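Local structure of fatty acid synthase 1, isoform A (Drosophila melanogaster, 6FN6) at residues F65-I70 against I92-S97; T7-D12 against F79-F84; F424-V429 against V441-A446; N373-F378 against S397-G402. The protein probably makes long-chain saturated fatty acids from acetyl-CoA and malonyl-CoA with NADPH, this chain being its modifying region of dehydratase, enoyl reductase and ketoreductase. All coordinates share one frame; numbering follows the deposited sequence.

Contact 1 (F65-I70 against I92-S97); sequences FHRATI and ICESGS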
loop_
_atom_site.group_PDB
_atom_site.type_symbol
_atom_site.label_atom_id
_atom_site.label_comp_id
_atom_site.label_asym_id
_atom_site.label_seq_id
_atom_site.Cartn_x
_atom_site.Cartn_y
_atom_site.Cartn_z
ATOM N N PHE A 65 -11.491 3.913 12.961
ATOM C CA PHE A 65 -11.620 4.542 14.262
ATOM C C PHE A 65 -10.268 4.461 14.968
ATOM O O PHE A 65 -9.920 3.447 15.573
ATOM C CB PHE A 65 -12.737 3.866 15.056
ATOM C CG PHE A 65 -14.042 3.806 14.306
ATOM C CD1 PHE A 65 -14.901 4.893 14.288
ATOM C CD2 PHE A 65 -14.396 2.673 13.593
ATOM C CE1 PHE A 65 -16.092 4.845 13.584
ATOM C CE2 PHE A 65 -15.588 2.620 12.892
ATOM C CZ PHE A 65 -16.435 3.707 12.888
ATOM N N HIS A 66 -9.504 5.543 14.860
ATOM C CA HIS A 66 -8.095 5.545 15.246
ATOM C C HIS A 66 -7.871 5.497 16.753
ATOM O O HIS A 66 -6.879 4.933 17.214
ATOM C CB HIS A 66 -7.403 6.771 14.653
ATOM C CG HIS A 66 -7.434 6.804 13.157
ATOM N ND1 HIS A 66 -6.436 6.258 12.381
ATOM C CD2 HIS A 66 -8.351 7.306 12.295
ATOM C CE1 HIS A 66 -6.732 6.427 11.103
ATOM N NE2 HIS A 66 -7.889 7.059 11.026
ATOM N N ARG A 67 -8.775 6.100 17.519
ATOM C CA ARG A 67 -8.653 6.088 18.971
ATOM C C ARG A 67 -10.016 6.313 19.615
ATOM O O ARG A 67 -10.938 6.825 18.979
ATOM C CB ARG A 67 -7.668 7.156 19.451
ATOM C CG ARG A 67 -8.031 8.586 19.072
ATOM C CD ARG A 67 -7.129 9.577 19.795
ATOM N NE ARG A 67 -7.596 10.957 19.691
ATOM C CZ ARG A 67 -8.614 11.462 20.383
ATOM N NH1 ARG A 67 -9.287 10.703 21.238
ATOM N NH2 ARG A 67 -8.960 12.729 20.222
ATOM N N ALA A 68 -10.134 5.939 20.883
ATOM C CA ALA A 68 -11.377 6.120 21.617
ATOM C C ALA A 68 -11.479 7.539 22.158
ATOM O O ALA A 68 -10.468 8.166 22.473
ATOM C CB ALA A 68 -11.476 5.112 22.753
ATOM N N THR A 69 -12.707 8.039 22.261
ATOM C CA THR A 69 -12.954 9.351 22.846
ATOM C C THR A 69 -13.674 9.164 24.169
ATOM O O THR A 69 -14.807 8.683 24.212
ATOM C CB THR A 69 -13.801 10.268 21.935
ATOM O OG1 THR A 69 -13.244 10.302 20.614
ATOM C CG2 THR A 69 -13.852 11.681 22.491
ATOM N N ILE A 70 -13.000 9.542 25.246
ATOM C CA ILE A 70 -13.543 9.393 26.582
ATOM C C ILE A 70 -14.201 10.709 26.971
ATOM O O ILE A 70 -13.647 11.780 26.724
ATOM C CB ILE A 70 -12.448 8.986 27.580
ATOM C CG1 ILE A 70 -11.936 7.585 27.238
ATOM C CG2 ILE A 70 -12.978 9.032 29.013
ATOM C CD1 ILE A 70 -10.766 7.115 28.090
ATOM N N ILE A 92 -12.384 13.360 11.204
ATOM C CA ILE A 92 -12.923 13.941 12.426
ATOM C C ILE A 92 -11.812 14.048 13.469
ATOM O O ILE A 92 -11.158 13.060 13.806
ATOM C CB ILE A 92 -14.120 13.125 12.956
ATOM C CG1 ILE A 92 -15.245 13.119 11.920
ATOM C CG2 ILE A 92 -14.630 13.706 14.272
ATOM C CD1 ILE A 92 -16.349 12.128 12.206
ATOM N N CYS A 93 -11.596 15.268 13.953
ATOM C CA CYS A 93 -10.619 15.551 15.000
ATOM C C CYS A 93 -11.343 15.997 16.267
ATOM O O CYS A 93 -12.421 16.586 16.190
ATOM C CB CYS A 93 -9.620 16.613 14.542
ATOM S SG CYS A 93 -8.582 16.092 13.154
ATOM N N GLU A 94 -10.756 15.711 17.427
ATOM C CA GLU A 94 -11.381 16.054 18.703
ATOM C C GLU A 94 -10.493 16.950 19.569
ATOM O O GLU A 94 -10.853 18.096 19.842
ATOM C CB GLU A 94 -11.740 14.768 19.458
ATOM C CG GLU A 94 -12.400 14.983 20.814
ATOM C CD GLU A 94 -11.402 15.037 21.957
ATOM O OE1 GLU A 94 -10.428 14.256 21.937
ATOM O OE2 GLU A 94 -11.589 15.864 22.874
ATOM N N SER A 95 -9.350 16.436 20.008
ATOM C CA SER A 95 -8.440 17.212 20.847
ATOM C C SER A 95 -7.123 17.448 20.117
ATOM O O SER A 95 -6.060 17.046 20.592
ATOM C CB SER A 95 -8.187 16.505 22.181
ATOM O OG SER A 95 -7.346 15.378 22.014
ATOM N N GLY A 96 -7.195 18.102 18.962
ATOM C CA GLY A 96 -6.001 18.406 18.196
ATOM C C GLY A 96 -5.321 17.142 17.709
ATOM O O GLY A 96 -4.129 17.140 17.404
ATOM N N SER A 97 -6.092 16.060 17.643
ATOM C CA SER A 97 -5.585 14.776 17.181
ATOM C C SER A 97 -6.666 14.031 16.405
ATOM O O SER A 97 -7.856 14.175 16.685
ATOM C CB SER A 97 -5.096 13.932 18.361
ATOM O OG SER A 97 -6.173 13.519 19.183
#

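Contact 2 (T7-D12 against F79-F84); sequences TIVEVD and FGINFF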
loop_
_atom_site.group_PDB
_atom_site.type_symbol
_atom_site.label_atom_id
_atom_site.label_comp_id
_atom_site.label_asym_id
_atom_site.label_seq_id
_atom_site.Cartn_x
_atom_site.Cartn_y
_atom_site.Cartn_z
ATOM N N THR A 7 -15.704 22.077 9.880
ATOM C CA THR A 7 -16.919 22.239 10.669
ATOM C C THR A 7 -16.694 21.782 12.107
ATOM O O THR A 7 -16.225 20.671 12.351
ATOM C CB THR A 7 -18.096 21.441 10.064
ATOM O OG1 THR A 7 -18.291 21.825 8.698
ATOM C CG2 THR A 7 -19.380 21.685 10.848
ATOM N N ILE A 8 -17.024 22.654 13.054
ATOM C CA ILE A 8 -16.897 22.334 14.468
ATOM C C ILE A 8 -18.248 21.886 15.009
ATOM O O ILE A 8 -19.253 22.575 14.842
ATOM C CB ILE A 8 -16.359 23.535 15.270
ATOM C CG1 ILE A 8 -15.097 24.104 14.615
ATOM C CG2 ILE A 8 -16.081 23.132 16.717
ATOM C CD1 ILE A 8 -13.968 23.103 14.450
ATOM N N VAL A 9 -18.267 20.724 15.653
ATOM C CA VAL A 9 -19.477 20.227 16.289
ATOM C C VAL A 9 -19.177 19.988 17.761
ATOM O O VAL A 9 -18.255 19.248 18.107
ATOM C CB VAL A 9 -19.996 18.949 15.606
ATOM C CG1 VAL A 9 -21.228 18.420 16.323
ATOM C CG2 VAL A 9 -20.312 19.220 14.145
ATOM N N GLU A 10 -19.966 20.616 18.621
ATOM C CA GLU A 10 -19.768 20.521 20.057
ATOM C C GLU A 10 -20.886 19.691 20.675
ATOM O O GLU A 10 -22.064 19.945 20.426
ATOM C CB GLU A 10 -19.719 21.921 20.674
ATOM C CG GLU A 10 -19.200 21.972 22.100
ATOM C CD GLU A 10 -18.945 23.395 22.570
ATOM O OE1 GLU A 10 -18.716 24.274 21.713
ATOM O OE2 GLU A 10 -18.972 23.632 23.796
ATOM N N VAL A 11 -20.514 18.697 21.473
ATOM C CA VAL A 11 -21.496 17.898 22.196
ATOM C C VAL A 11 -21.258 18.031 23.695
ATOM O O VAL A 11 -20.133 17.897 24.176
ATOM C CB VAL A 11 -21.462 16.416 21.749
ATOM C CG1 VAL A 11 -21.744 16.303 20.258
ATOM C CG2 VAL A 11 -20.128 15.771 22.083
ATOM N N ASP A 12 -22.337 18.310 24.420
ATOM C CA ASP A 12 -22.285 18.504 25.864
ATOM C C ASP A 12 -23.308 17.609 26.555
ATOM O O ASP A 12 -24.513 17.771 26.369
ATOM C CB ASP A 12 -22.537 19.974 26.214
ATOM C CG ASP A 12 -22.463 20.241 27.707
ATOM O OD1 ASP A 12 -21.940 19.380 28.444
ATOM O OD2 ASP A 12 -22.927 21.314 28.144
ATOM N N PHE A 79 -15.745 18.413 18.292
ATOM C CA PHE A 79 -15.350 17.604 17.142
ATOM C C PHE A 79 -15.187 18.479 15.900
ATOM O O PHE A 79 -16.067 19.273 15.569
ATOM C CB PHE A 79 -16.375 16.500 16.864
ATOM C CG PHE A 79 -16.507 15.490 17.972
ATOM C CD1 PHE A 79 -15.467 14.623 18.270
ATOM C CD2 PHE A 79 -17.680 15.394 18.702
ATOM C CE1 PHE A 79 -15.593 13.687 19.285
ATOM C CE2 PHE A 79 -17.810 14.461 19.715
ATOM C CZ PHE A 79 -16.765 13.607 20.006
ATOM N N GLY A 80 -14.050 18.330 15.225
ATOM C CA GLY A 80 -13.780 19.034 13.982
ATOM C C GLY A 80 -13.875 18.120 12.774
ATOM O O GLY A 80 -13.211 17.087 12.727
ATOM N N ILE A 81 -14.703 18.494 11.801
ATOM C CA ILE A 81 -14.934 17.661 10.621
ATOM C C ILE A 81 -14.509 18.402 9.356
ATOM O O ILE A 81 -14.732 19.605 9.230
ATOM C CB ILE A 81 -16.410 17.231 10.521
ATOM C CG1 ILE A 81 -16.922 16.788 11.897
ATOM C CG2 ILE A 81 -16.560 16.115 9.495
ATOM C CD1 ILE A 81 -18.346 16.259 11.906
ATOM N N ASN A 82 -13.908 17.673 8.417
ATOM C CA ASN A 82 -13.451 18.254 7.153
ATOM C C ASN A 82 -13.670 17.286 5.989
ATOM O O ASN A 82 -13.534 16.074 6.148
ATOM C CB ASN A 82 -11.972 18.634 7.245
ATOM C CG ASN A 82 -11.578 19.694 6.236
ATOM O OD1 ASN A 82 -12.196 19.823 5.178
ATOM N ND2 ASN A 82 -10.542 20.461 6.556
ATOM N N PHE A 83 -14.003 17.830 4.820
ATOM C CA PHE A 83 -14.296 17.012 3.643
ATOM C C PHE A 83 -13.509 17.477 2.417
ATOM O O PHE A 83 -13.341 18.677 2.196
ATOM C CB PHE A 83 -15.793 17.053 3.328
ATOM C CG PHE A 83 -16.657 16.432 4.385
ATOM C CD1 PHE A 83 -17.103 17.184 5.459
ATOM C CD2 PHE A 83 -17.039 15.105 4.300
ATOM C CE1 PHE A 83 -17.903 16.622 6.435
ATOM C CE2 PHE A 83 -17.840 14.536 5.273
ATOM C CZ PHE A 83 -18.272 15.296 6.341
ATOM N N PHE A 84 -13.043 16.518 1.619
ATOM C CA PHE A 84 -12.399 16.809 0.338
ATOM C C PHE A 84 -13.383 16.691 -0.824
ATOM O O PHE A 84 -13.925 15.617 -1.083
ATOM C CB PHE A 84 -11.216 15.864 0.083
ATOM C CG PHE A 84 -9.981 16.172 0.895
ATOM C CD1 PHE A 84 -9.820 17.391 1.540
ATOM C CD2 PHE A 84 -8.963 15.239 0.985
ATOM C CE1 PHE A 84 -8.676 17.658 2.273
ATOM C CE2 PHE A 84 -7.819 15.501 1.714
ATOM C CZ PHE A 84 -7.674 16.709 2.356
#

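Contact 3 (F424-V429 against V441-A446); sequences FGFVAV and VLARKA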
loop_
_atom_site.group_PDB
_atom_site.type_symbol
_atom_site.label_atom_id
_atom_site.label_comp_id
_atom_site.label_asym_id
_atom_site.label_seq_id
_atom_site.Cartn_x
_atom_site.Cartn_y
_atom_site.Cartn_z
ATOM N N PHE A 424 -8.147 -5.047 92.319
ATOM C CA PHE A 424 -8.931 -3.934 91.796
ATOM C C PHE A 424 -10.266 -4.387 91.213
ATOM O O PHE A 424 -10.932 -3.629 90.508
ATOM C CB PHE A 424 -8.118 -3.163 90.757
ATOM C CG PHE A 424 -7.105 -2.232 91.363
ATOM C CD1 PHE A 424 -7.423 -0.903 91.596
ATOM C CD2 PHE A 424 -5.848 -2.687 91.723
ATOM C CE1 PHE A 424 -6.501 -0.042 92.163
ATOM C CE2 PHE A 424 -4.921 -1.830 92.290
ATOM C CZ PHE A 424 -5.251 -0.505 92.510
ATOM N N GLY A 425 -10.656 -5.621 91.514
ATOM C CA GLY A 425 -11.980 -6.103 91.163
ATOM C C GLY A 425 -12.146 -6.562 89.729
ATOM O O GLY A 425 -13.269 -6.693 89.238
ATOM N N PHE A 426 -11.028 -6.798 89.053
ATOM C CA PHE A 426 -11.055 -7.230 87.661
ATOM C C PHE A 426 -10.773 -8.723 87.557
ATOM O O PHE A 426 -10.130 -9.306 88.429
ATOM C CB PHE A 426 -10.045 -6.436 86.832
ATOM C CG PHE A 426 -10.590 -5.148 86.296
ATOM C CD1 PHE A 426 -10.900 -4.103 87.150
ATOM C CD2 PHE A 426 -10.804 -4.983 84.940
ATOM C CE1 PHE A 426 -11.407 -2.916 86.658
ATOM C CE2 PHE A 426 -11.309 -3.802 84.444
ATOM C CZ PHE A 426 -11.613 -2.767 85.304
ATOM N N VAL A 427 -11.270 -9.337 86.489
ATOM C CA VAL A 427 -11.048 -10.755 86.246
ATOM C C VAL A 427 -10.379 -10.932 84.885
ATOM O O VAL A 427 -10.638 -10.177 83.950
ATOM C CB VAL A 427 -12.372 -11.546 86.322
ATOM C CG1 VAL A 427 -13.298 -11.167 85.170
ATOM C CG2 VAL A 427 -12.103 -13.043 86.322
ATOM N N ALA A 428 -9.507 -11.926 84.775
ATOM C CA ALA A 428 -8.858 -12.193 83.502
ATOM C C ALA A 428 -9.813 -12.971 82.608
ATOM O O ALA A 428 -10.034 -14.167 82.800
ATOM C CB ALA A 428 -7.566 -12.958 83.706
ATOM N N VAL A 429 -10.384 -12.274 81.632
ATOM C CA VAL A 429 -11.322 -12.881 80.703
ATOM C C VAL A 429 -10.575 -13.840 79.790
ATOM O O VAL A 429 -11.019 -14.965 79.567
ATOM C CB VAL A 429 -12.080 -11.810 79.898
ATOM C CG1 VAL A 429 -12.911 -12.451 78.793
ATOM C CG2 VAL A 429 -12.964 -10.984 80.821
ATOM N N VAL A 441 -3.231 -10.297 78.162
ATOM C CA VAL A 441 -4.330 -10.483 79.098
ATOM C C VAL A 441 -5.479 -9.538 78.773
ATOM O O VAL A 441 -5.295 -8.324 78.685
ATOM C CB VAL A 441 -3.855 -10.276 80.553
ATOM C CG1 VAL A 441 -4.981 -10.565 81.532
ATOM C CG2 VAL A 441 -2.648 -11.154 80.854
ATOM N N LEU A 442 -6.668 -10.105 78.605
ATOM C CA LEU A 442 -7.877 -9.311 78.440
ATOM C C LEU A 442 -8.662 -9.320 79.754
ATOM O O LEU A 442 -9.110 -10.374 80.209
ATOM C CB LEU A 442 -8.727 -9.858 77.290
ATOM C CG LEU A 442 -9.945 -9.019 76.890
ATOM C CD1 LEU A 442 -9.529 -7.673 76.319
ATOM C CD2 LEU A 442 -10.808 -9.771 75.894
ATOM N N ALA A 443 -8.830 -8.144 80.352
ATOM C CA ALA A 443 -9.453 -8.039 81.669
ATOM C C ALA A 443 -10.753 -7.248 81.610
ATOM O O ALA A 443 -10.956 -6.426 80.716
ATOM C CB ALA A 443 -8.492 -7.396 82.654
ATOM N N ARG A 444 -11.621 -7.502 82.586
ATOM C CA ARG A 444 -12.949 -6.904 82.641
ATOM C C ARG A 444 -13.493 -7.013 84.065
ATOM O O ARG A 444 -13.124 -7.932 84.797
ATOM C CB ARG A 444 -13.888 -7.612 81.660
ATOM C CG ARG A 444 -15.196 -6.894 81.375
ATOM C CD ARG A 444 -16.168 -7.824 80.655
ATOM N NE ARG A 444 -17.099 -7.116 79.777
ATOM C CZ ARG A 444 -18.040 -7.713 79.049
ATOM N NH1 ARG A 444 -18.194 -9.030 79.108
ATOM N NH2 ARG A 444 -18.839 -6.993 78.273
ATOM N N LYS A 445 -14.345 -6.074 84.471
ATOM C CA LYS A 445 -15.023 -6.189 85.759
ATOM C C LYS A 445 -16.030 -7.334 85.685
ATOM O O LYS A 445 -16.759 -7.466 84.704
ATOM C CB LYS A 445 -15.728 -4.884 86.145
ATOM C CG LYS A 445 -14.802 -3.795 86.674
ATOM C CD LYS A 445 -15.586 -2.606 87.223
ATOM C CE LYS A 445 -15.721 -2.663 88.740
ATOM N NZ LYS A 445 -14.421 -2.420 89.434
ATOM N N ALA A 446 -16.060 -8.167 86.718
ATOM C CA ALA A 446 -16.990 -9.290 86.767
ATOM C C ALA A 446 -18.412 -8.820 87.078
ATOM O O ALA A 446 -18.616 -7.712 87.571
ATOM C CB ALA A 446 -16.532 -10.304 87.796
#

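Contact 4 (N373-F378 against S397-G402); sequences NCHFVF and SIRENG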
loop_
_atom_site.group_PDB
_atom_site.type_symbol
_atom_site.label_atom_id
_atom_site.label_comp_id
_atom_site.label_asym_id
_atom_site.label_seq_id
_atom_site.Cartn_x
_atom_site.Cartn_y
_atom_site.Cartn_z
ATOM N N ASN A 373 -15.067 6.959 79.048
ATOM C CA ASN A 373 -15.905 5.977 78.360
ATOM C C ASN A 373 -15.261 5.360 77.120
ATOM O O ASN A 373 -15.755 5.528 76.004
ATOM C CB ASN A 373 -17.230 6.619 77.956
ATOM C CG ASN A 373 -18.028 7.098 79.148
ATOM O OD1 ASN A 373 -18.575 6.296 79.906
ATOM N ND2 ASN A 373 -18.104 8.414 79.321
ATOM N N CYS A 374 -14.165 4.640 77.325
ATOM C CA CYS A 374 -13.533 3.880 76.254
ATOM C C CYS A 374 -14.044 2.443 76.272
ATOM O O CYS A 374 -14.474 1.947 77.311
ATOM C CB CYS A 374 -12.012 3.902 76.400
ATOM S SG CYS A 374 -11.278 5.540 76.256
ATOM N N HIS A 375 -13.990 1.769 75.128
ATOM C CA HIS A 375 -14.338 0.354 75.073
ATOM C C HIS A 375 -13.158 -0.499 75.529
ATOM O O HIS A 375 -13.343 -1.598 76.050
ATOM C CB HIS A 375 -14.768 -0.056 73.663
ATOM C CG HIS A 375 -16.162 0.358 73.310
ATOM N ND1 HIS A 375 -16.472 1.616 72.845
ATOM C CD2 HIS A 375 -17.330 -0.326 73.352
ATOM C CE1 HIS A 375 -17.771 1.693 72.615
ATOM N NE2 HIS A 375 -18.316 0.527 72.916
ATOM N N PHE A 376 -11.945 0.006 75.327
ATOM C CA PHE A 376 -10.757 -0.697 75.788
ATOM C C PHE A 376 -9.568 0.236 75.979
ATOM O O PHE A 376 -9.546 1.354 75.464
ATOM C CB PHE A 376 -10.383 -1.819 74.814
ATOM C CG PHE A 376 -9.898 -1.334 73.472
ATOM C CD1 PHE A 376 -8.577 -0.961 73.288
ATOM C CD2 PHE A 376 -10.763 -1.270 72.392
ATOM C CE1 PHE A 376 -8.131 -0.518 72.056
ATOM C CE2 PHE A 376 -10.323 -0.830 71.156
ATOM C CZ PHE A 376 -9.004 -0.457 70.987
ATOM N N VAL A 377 -8.587 -0.243 76.736
ATOM C CA VAL A 377 -7.327 0.457 76.925
ATOM C C VAL A 377 -6.208 -0.558 76.753
ATOM O O VAL A 377 -6.195 -1.594 77.418
ATOM C CB VAL A 377 -7.252 1.142 78.305
ATOM C CG1 VAL A 377 -5.884 1.783 78.514
ATOM C CG2 VAL A 377 -8.346 2.182 78.441
ATOM N N PHE A 378 -5.277 -0.266 75.851
ATOM C CA PHE A 378 -4.124 -1.130 75.654
ATOM C C PHE A 378 -2.912 -0.576 76.393
ATOM O O PHE A 378 -2.690 0.634 76.423
ATOM C CB PHE A 378 -3.804 -1.289 74.168
ATOM C CG PHE A 378 -2.595 -2.141 73.904
ATOM C CD1 PHE A 378 -2.697 -3.522 73.876
ATOM C CD2 PHE A 378 -1.354 -1.561 73.693
ATOM C CE1 PHE A 378 -1.585 -4.307 73.638
ATOM C CE2 PHE A 378 -0.239 -2.341 73.454
ATOM C CZ PHE A 378 -0.355 -3.717 73.427
ATOM N N SER A 397 -10.922 5.132 82.918
ATOM C CA SER A 397 -11.032 5.624 81.548
ATOM C C SER A 397 -12.008 4.812 80.700
ATOM O O SER A 397 -12.511 5.304 79.690
ATOM C CB SER A 397 -9.657 5.628 80.880
ATOM O OG SER A 397 -8.726 6.382 81.636
ATOM N N ILE A 398 -12.273 3.574 81.102
ATOM C CA ILE A 398 -13.177 2.712 80.348
ATOM C C ILE A 398 -14.595 2.827 80.888
ATOM O O ILE A 398 -14.802 3.173 82.054
ATOM C CB ILE A 398 -12.714 1.243 80.384
ATOM C CG1 ILE A 398 -12.566 0.760 81.833
ATOM C CG2 ILE A 398 -11.408 1.080 79.624
ATOM C CD1 ILE A 398 -12.506 -0.747 81.975
ATOM N N ARG A 399 -15.572 2.529 80.039
ATOM C CA ARG A 399 -16.945 2.405 80.499
ATOM C C ARG A 399 -17.046 1.162 81.381
ATOM O O ARG A 399 -16.161 0.307 81.358
ATOM C CB ARG A 399 -17.925 2.349 79.323
ATOM C CG ARG A 399 -17.639 1.292 78.278
ATOM C CD ARG A 399 -18.559 1.475 77.077
ATOM N NE ARG A 399 -18.295 2.730 76.373
ATOM C CZ ARG A 399 -19.166 3.350 75.580
ATOM N NH1 ARG A 399 -18.827 4.485 74.986
ATOM N NH2 ARG A 399 -20.377 2.845 75.385
ATOM N N GLU A 400 -18.123 1.068 82.154
ATOM C CA GLU A 400 -18.259 0.033 83.177
ATOM C C GLU A 400 -17.983 -1.372 82.643
ATOM O O GLU A 400 -17.315 -2.169 83.302
ATOM C CB GLU A 400 -19.664 0.083 83.786
ATOM C CG GLU A 400 -19.811 -0.676 85.098
ATOM C CD GLU A 400 -19.021 -0.047 86.232
ATOM O OE1 GLU A 400 -18.446 1.044 86.027
ATOM O OE2 GLU A 400 -18.975 -0.643 87.330
ATOM N N ASN A 401 -18.500 -1.677 81.458
ATOM C CA ASN A 401 -18.302 -2.992 80.851
ATOM C C ASN A 401 -17.117 -3.016 79.878
ATOM O O ASN A 401 -17.001 -3.923 79.052
ATOM C CB ASN A 401 -19.579 -3.439 80.134
ATOM C CG ASN A 401 -20.093 -2.404 79.155
ATOM O OD1 ASN A 401 -19.362 -1.507 78.736
ATOM N ND2 ASN A 401 -21.363 -2.522 78.785
ATOM N N GLY A 402 -16.237 -2.024 79.983
ATOM C CA GLY A 402 -15.087 -1.932 79.102
ATOM C C GLY A 402 -14.032 -2.978 79.402
ATOM O O GLY A 402 -14.114 -3.683 80.407
#

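Contact 1 (F65-I70 against I92-S97)
R67 reaches across to the 94-97 turn and forms a salt bridge with E94, its NH2 lying 2.7 Å from E94 OE1. The carboxylate offers the anti lone pair of OE1, the one facing away from its other oxygen. Guanidinium and carboxylate are not coplanar but stand at 81° to each other, so one nitrogen meets one oxygen rather than a pair meeting a pair. The same guanidinium also holds S97: NE donates to S97 OG at 3.0 Å, and NH2 adds a weak bond to that oxygen. The R67 chain runs out fully extended from CG to NE, which carries the guanidinium across to E94 and S97. On the near side NH1 makes a weak bond to A68 O and helps steady the group's rotation. A long side chain with several N-H groups suits this place because the two acceptors, on E94 and S97, sit apart on the turn. An alanine here would remove the guanidinium and is likely to leave the E94 carboxylate without its counter-charge and S97 OG without its two donors. T69 adds the apolar part: chi1 of -51° puts OG1 beside the backbone N and turns CG2 anti to it, where CG2 rests 4.0 Å from E94 CG and backs the bent glutamate. This is a surface contact joining the loop after strand 58-65 to the turn between strands 89-93 and 98-105, in the predicted N-terminal hotdog fold of the dehydratase.

Contact 2 (T7-D12 against F79-F84)
V9 and F79 face each other as an antiparallel hydrogen-bonded pair, with V9 N donating to F79 O at 2.6 Å and F79 N returning to V9 O at 2.7 Å. T7 and I81 repeat the arrangement two residues along, T7 N to I81 O and I81 N to T7 O, both 2.7 Å. Between them I8 and G80 form the non-hydrogen-bonded pair, where the CA-H groups of G80 and I8 point at T7 O and F79 O. The packed side carries T7, V9, F79 and I81, joined by V11. There V11 CG2 comes obliquely to the F79 ring, 3.6 Å from F79 CE2; chi1 of -59° turns CG1 beside the backbone N and leaves CG2 between N and carbonyl carbon. V9 CG2 meets I81 CD1 more loosely at 4.2 Å. Branched residues suit a strand, and the flat phenylalanine fills the buried face. An alanine in place of F79 would probably take the ring away from V11 CG2 and from F32 and Y37, leaving a gap on the buried face. The other side is thin: exposed I8 lays CD1 near the CA of G80, which has no side chain to meet it. Strand 7-12 is outermost within this chain, G80 bonds on to C93 of strand 89-93, and F79 and I81 pack on L40 and T44 of helix 34-48.

Contact 3 (F424-V429 against V441-A446)
V427 O meets two neighbours of the facing strand: R444 N donates to it at 3.2 Å, and A443 CA makes a weaker CA-H contact, 3.3 Å from V427 O. In return V427 N gives a nearly straight bond (169°) to R444 O at 2.9 Å, so these two residues form an antiparallel hydrogen-bonded pair. Further along, V429 N reaches L442 O at 2.7 Å, a bond bent to 131°. This ladder of bonds ties strands 426-433 and 438-445 into a beta hairpin. Its second strand runs antiparallel beside 402-409, and the strand order of the sheet is consistent with a class I methyltransferase-like fold, as in the pseudo-methyltransferase domain of related synthases. G425, with positive phi, is the C-prime residue of the Schellman motif that ends helix 410-423 just before the hairpin. F426 follows, and CG of K445 lies over one face of its ring, 3.8 Å from the centroid, a CH-pi contact offset toward the rim. A lysine suits the spot because its aliphatic stem can lie on the ring while the bend at chi3 (98°) keeps NZ near the ring's rim and F424 O. F426 CD2 is 4.0 Å from A443 CB, and A443 C lies at the ring's edge; so small a residue lets the ring lie close to the strand. One face of the hairpin carries A428 and A443, with A428 CB 4.1 Å from V441 CG1. The opposite face has V427 and R444, where V429 CG2 packs 3.6 Å from R444 CB; the arginine runs on extended, NH1 bonding K538 O and NE bonding N401 O.

Contact 4 (N373-F378 against S397-G402)
N373 O takes a weak hydrogen bond from R399 NH1, 3.4 Å long but nearly straight at 166°. At C374 the two segments run as a short parallel pair. C374 N donates to S397 O at 3.0 Å, and C374 O accepts from R399 N at 3.0 Å; both bonds lie in the carbonyl plane, on a lone pair. The CA-H of I398 makes a further contact with C374 O, 3.4 Å from I398 CA. H375 is next, and its ring stacks on the guanidinium of R399, with the planes at 19° and H375 CE1 over the guanidinium centre, 3.7 Å from R399 CZ. In the arginine, chi1 near 54° and a bend at chi3 together bring the guanidinium over the ring. On the histidine side ND1 hydrogen-bonds K305 N, which helps set the ring's rotation and so the face it offers. H375 O then lies 3.5 Å from G402 CA. A side chain at G402 would probably be crowded by I398 CB and C374 O, consistent with a glycine at the end of the type I turn from R399. F376 points away from the other segment, and its ring packs on I291 and I294 of helix 279-296. V377 turns back with CG2, 3.5 Å from I398 CG2, so that two branched residues close the apolar side. The first segment opens strand 374-380, and the second leads by its turn into the parallel strand 402-409, with helix 389-395 between the two strands in sequence, consistent with a beta-alpha-beta crossover in a Rossmann-like sheet.

How the contacts relate
Contacts 1 and 2 belong to the dehydratase and lie 11 Å apart, centre to centre. They meet through C93 O and G80 N, 2.6 Å apart and probably hydrogen-bonded, and through E94 CG and F79 CE1 at 3.8 Å. The side chains of T69 and F79 are about 9 and 11 Å from that of H24, the predicted proton acceptor. Contacts 3 and 4, centres 12 Å apart, share another sheet: R444 NE lies 3.3 Å from N401 O, a probable hydrogen bond, and F426 CZ packs on I398 CD1. This second pair lies away from the annotated sites; contacts 1 and 4 have nearest atoms about 43 Å apart.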